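Local coordinates for Poly(A) RNA polymerase protein 2 (Saccharomyces cerevisiae, PDB 3NYB) that adds adenosine tails to RNA as the poly(A) polymerase subunit of the TRAMP RNA surveillance complex, where it pairs with the zinc-knuckle protein Air2p, at residues L192-F196 with E220-Y225. The protein carries 1 engineered substitution. Numbering follows the deposited sequence.
Sequences LVFSF and EFFELY
Y225 reaches across from its own helix to give its hydroxyl hydrogen to a main-chain carbonyl of the other, Y225 OH lying 2.6 Å from L192 O. The same oxygen already accepts the helical bond from F196 N at 3.0 Å, so it is gripped twice; the hydroxyl comes in at a C=O...O angle of 119°, tilted from the carbonyl plane. Above the tyrosine ring L192 packs by CH-pi contact, its CB 4.1 Å from the ring centroid, while L192 CD2 covers the same ring near Y225 CE1. A phenylalanine in place of Y225 would probably leave L192 O without its second donor and the ring without the bond that ties it to helix 186-198. Segments 192-196 and 220-225, on helices 186-198 and 214-228, run at 101° to each other, a buried contact in the helical domain that accompanies the nucleotidyltransferase palm in Cid1-like poly(A) polymerases, close to where the Protein AIR2 chain packs. Between the helices, F196 and F221 form an edge-to-face pair with planes at 84°, the edge of F221 turned to the face of F196. F196 swings its ring out with CG opposite the backbone N, setting one face against F221 CA and CB, with CB 4.1 Å from the centroid. The CE1 corner of the F221 ring meets V193, touching CG2 at 3.5 Å. Helix 160-173 adds V167 against F221 and L163 against V193. Beside F196, E220 contributes its CB, whereas its carboxylate turns to H200 and to R26 and Y28 of the Protein AIR2 chain; F78 of that chain also packs on F196.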
ATOM      1  N   LEU A 192       3.025  -3.282  -5.349  1.00 39.70           N
ATOM      2  CA  LEU A 192       2.191  -4.478  -5.227  1.00 38.33           C
ATOM      3  C   LEU A 192       0.773  -4.246  -5.709  1.00 41.48           C
ATOM      4  O   LEU A 192       0.230  -5.031  -6.481  1.00 45.62           O
ATOM      5  CB  LEU A 192       2.144  -4.961  -3.782  1.00 36.55           C
ATOM      6  CG  LEU A 192       3.449  -5.402  -3.135  1.00 36.33           C
ATOM      7  CD1 LEU A 192       3.193  -5.714  -1.668  1.00 30.36           C
ATOM      8  CD2 LEU A 192       4.058  -6.591  -3.859  1.00 29.58           C
ATOM      9  N   VAL A 193       0.167  -3.168  -5.233  1.00 40.61           N
ATOM     10  CA  VAL A 193      -1.187  -2.835  -5.624  1.00 31.08           C
ATOM     11  C   VAL A 193      -1.227  -2.574  -7.117  1.00 39.94           C
ATOM     12  O   VAL A 193      -2.054  -3.127  -7.833  1.00 44.78           O
ATOM     13  CB  VAL A 193      -1.679  -1.597  -4.873  1.00 24.01           C
ATOM     14  CG1 VAL A 193      -3.129  -1.295  -5.211  1.00 27.96           C
ATOM     15  CG2 VAL A 193      -1.534  -1.817  -3.400  1.00 19.75           C
ATOM     16  N   PHE A 194      -0.319  -1.729  -7.586  1.00 36.25           N
ATOM     17  CA  PHE A 194      -0.288  -1.361  -8.990  1.00 31.72           C
ATOM     18  C   PHE A 194      -0.214  -2.603  -9.871  1.00 43.89           C
ATOM     19  O   PHE A 194      -1.028  -2.783 -10.777  1.00 47.27           O
ATOM     20  CB  PHE A 194       0.891  -0.440  -9.275  1.00 31.95           C
ATOM     21  CG  PHE A 194       1.151  -0.223 -10.738  1.00 46.25           C
ATOM     22  CD1 PHE A 194       0.156   0.275 -11.565  1.00 60.07           C
ATOM     23  CD2 PHE A 194       2.394  -0.508 -11.285  1.00 46.38           C
ATOM     24  CE1 PHE A 194       0.394   0.477 -12.908  1.00 60.53           C
ATOM     25  CE2 PHE A 194       2.639  -0.308 -12.619  1.00 54.65           C
ATOM     26  CZ  PHE A 194       1.638   0.187 -13.435  1.00 61.00           C
ATOM     27  N   SER A 195       0.765  -3.458  -9.593  1.00 37.15           N
ATOM     28  CA  SER A 195       0.924  -4.689 -10.334  1.00 46.90           C
ATOM     29  C   SER A 195      -0.394  -5.453 -10.350  1.00 57.57           C
ATOM     30  O   SER A 195      -0.974  -5.697 -11.416  1.00 57.77           O
ATOM     31  CB  SER A 195       2.017  -5.541  -9.704  1.00 55.69           C
ATOM     32  OG  SER A 195       1.858  -6.902 -10.058  1.00 69.62           O
ATOM     33  N   PHE A 196      -0.867  -5.817  -9.162  1.00 47.43           N
ATOM     34  CA  PHE A 196      -2.123  -6.543  -9.012  1.00 43.88           C
ATOM     35  C   PHE A 196      -3.246  -5.972  -9.882  1.00 50.16           C
ATOM     36  O   PHE A 196      -3.853  -6.687 -10.679  1.00 68.90           O
ATOM     37  CB  PHE A 196      -2.524  -6.577  -7.541  1.00 40.20           C
ATOM     38  CG  PHE A 196      -3.989  -6.808  -7.306  1.00 39.91           C
ATOM     39  CD1 PHE A 196      -4.526  -8.085  -7.369  1.00 37.21           C
ATOM     40  CD2 PHE A 196      -4.828  -5.745  -6.984  1.00 29.11           C
ATOM     41  CE1 PHE A 196      -5.877  -8.296  -7.132  1.00 34.90           C
ATOM     42  CE2 PHE A 196      -6.175  -5.954  -6.744  1.00 24.95           C
ATOM     43  CZ  PHE A 196      -6.704  -7.234  -6.821  1.00 26.46           C
ATOM     44  N   GLU A 220      -9.277  -9.599  -3.072  1.00 43.36           N
ATOM     45  CA  GLU A 220      -8.390 -10.331  -3.969  1.00 48.34           C
ATOM     46  C   GLU A 220      -6.929  -9.883  -3.870  1.00 48.52           C
ATOM     47  O   GLU A 220      -6.016 -10.663  -4.134  1.00 55.30           O
ATOM     48  CB  GLU A 220      -8.895 -10.249  -5.411  1.00 45.15           C
ATOM     49  CG  GLU A 220     -10.283 -10.839  -5.590  1.00 54.21           C
ATOM     50  CD  GLU A 220     -10.872 -10.578  -6.963  1.00 72.05           C
ATOM     51  OE1 GLU A 220     -10.276  -9.809  -7.742  1.00 74.96           O
ATOM     52  OE2 GLU A 220     -11.940 -11.147  -7.259  1.00 84.15           O
ATOM     53  N   PHE A 221      -6.699  -8.635  -3.487  1.00 41.23           N
ATOM     54  CA  PHE A 221      -5.336  -8.188  -3.268  1.00 43.53           C
ATOM     55  C   PHE A 221      -4.711  -8.954  -2.102  1.00 46.49           C
ATOM     56  O   PHE A 221      -3.575  -9.408  -2.187  1.00 38.44           O
ATOM     57  CB  PHE A 221      -5.282  -6.680  -3.005  1.00 39.08           C
ATOM     58  CG  PHE A 221      -3.959  -6.205  -2.458  1.00 36.86           C
ATOM     59  CD1 PHE A 221      -2.984  -5.711  -3.297  1.00 32.41           C
ATOM     60  CD2 PHE A 221      -3.699  -6.248  -1.098  1.00 41.57           C
ATOM     61  CE1 PHE A 221      -1.767  -5.266  -2.797  1.00 36.24           C
ATOM     62  CE2 PHE A 221      -2.487  -5.806  -0.595  1.00 41.24           C
ATOM     63  CZ  PHE A 221      -1.521  -5.317  -1.445  1.00 34.80           C
ATOM     64  N   PHE A 222      -5.448  -9.084  -1.007  1.00 39.57           N
ATOM     65  CA  PHE A 222      -4.938  -9.810   0.150  1.00 47.00           C
ATOM     66  C   PHE A 222      -4.834 -11.300  -0.136  1.00 52.22           C
ATOM     67  O   PHE A 222      -4.031 -12.010   0.468  1.00 58.57           O
ATOM     68  CB  PHE A 222      -5.822  -9.576   1.375  1.00 54.11           C
ATOM     69  CG  PHE A 222      -5.738  -8.181   1.923  1.00 48.68           C
ATOM     70  CD1 PHE A 222      -4.511  -7.626   2.246  1.00 45.17           C
ATOM     71  CD2 PHE A 222      -6.883  -7.433   2.123  1.00 40.76           C
ATOM     72  CE1 PHE A 222      -4.428  -6.349   2.748  1.00 45.36           C
ATOM     73  CE2 PHE A 222      -6.806  -6.161   2.622  1.00 42.64           C
ATOM     74  CZ  PHE A 222      -5.578  -5.614   2.938  1.00 48.34           C
ATOM     75  N   GLU A 223      -5.662 -11.767  -1.062  1.00 50.39           N
ATOM     76  CA  GLU A 223      -5.672 -13.164  -1.456  1.00 47.02           C
ATOM     77  C   GLU A 223      -4.434 -13.484  -2.273  1.00 43.68           C
ATOM     78  O   GLU A 223      -3.763 -14.488  -2.050  1.00 44.67           O
ATOM     79  CB  GLU A 223      -6.921 -13.453  -2.281  1.00 54.90           C
ATOM     80  CG  GLU A 223      -6.980 -14.848  -2.845  1.00 58.05           C
ATOM     81  CD  GLU A 223      -8.165 -15.042  -3.753  1.00 55.53           C
ATOM     82  OE1 GLU A 223      -8.965 -15.969  -3.496  1.00 50.37           O
ATOM     83  OE2 GLU A 223      -8.295 -14.256  -4.719  1.00 59.85           O
ATOM     84  N   LEU A 224      -4.131 -12.615  -3.226  1.00 51.05           N
ATOM     85  CA  LEU A 224      -2.960 -12.803  -4.057  1.00 45.72           C
ATOM     86  C   LEU A 224      -1.712 -12.810  -3.200  1.00 43.20           C
ATOM     87  O   LEU A 224      -0.969 -13.788  -3.175  1.00 54.87           O
ATOM     88  CB  LEU A 224      -2.877 -11.708  -5.120  1.00 37.24           C
ATOM     89  CG  LEU A 224      -1.783 -11.895  -6.167  1.00 43.77           C
ATOM     90  CD1 LEU A 224      -0.471 -11.370  -5.666  1.00 50.80           C
ATOM     91  CD2 LEU A 224      -1.651 -13.361  -6.544  1.00 46.91           C
ATOM     92  N   TYR A 225      -1.496 -11.717  -2.479  1.00 47.19           N
ATOM     93  CA  TYR A 225      -0.253 -11.508  -1.745  1.00 43.66           C
ATOM     94  C   TYR A 225      -0.243 -12.164  -0.374  1.00 48.43           C
ATOM     95  O   TYR A 225       0.759 -12.126   0.330  1.00 54.88           O
ATOM     96  CB  TYR A 225       0.044 -10.017  -1.611  1.00 34.25           C
ATOM     97  CG  TYR A 225       0.301  -9.334  -2.931  1.00 35.18           C
ATOM     98  CD1 TYR A 225       1.367  -9.712  -3.730  1.00 41.11           C
ATOM     99  CD2 TYR A 225      -0.516  -8.307  -3.379  1.00 37.61           C
ATOM    100  CE1 TYR A 225       1.614  -9.087  -4.936  1.00 33.13           C
ATOM    101  CE2 TYR A 225      -0.277  -7.680  -4.588  1.00 45.28           C
ATOM    102  CZ  TYR A 225       0.792  -8.076  -5.360  1.00 45.35           C
ATOM    103  OH  TYR A 225       1.037  -7.462  -6.564  1.00 61.75           O
TER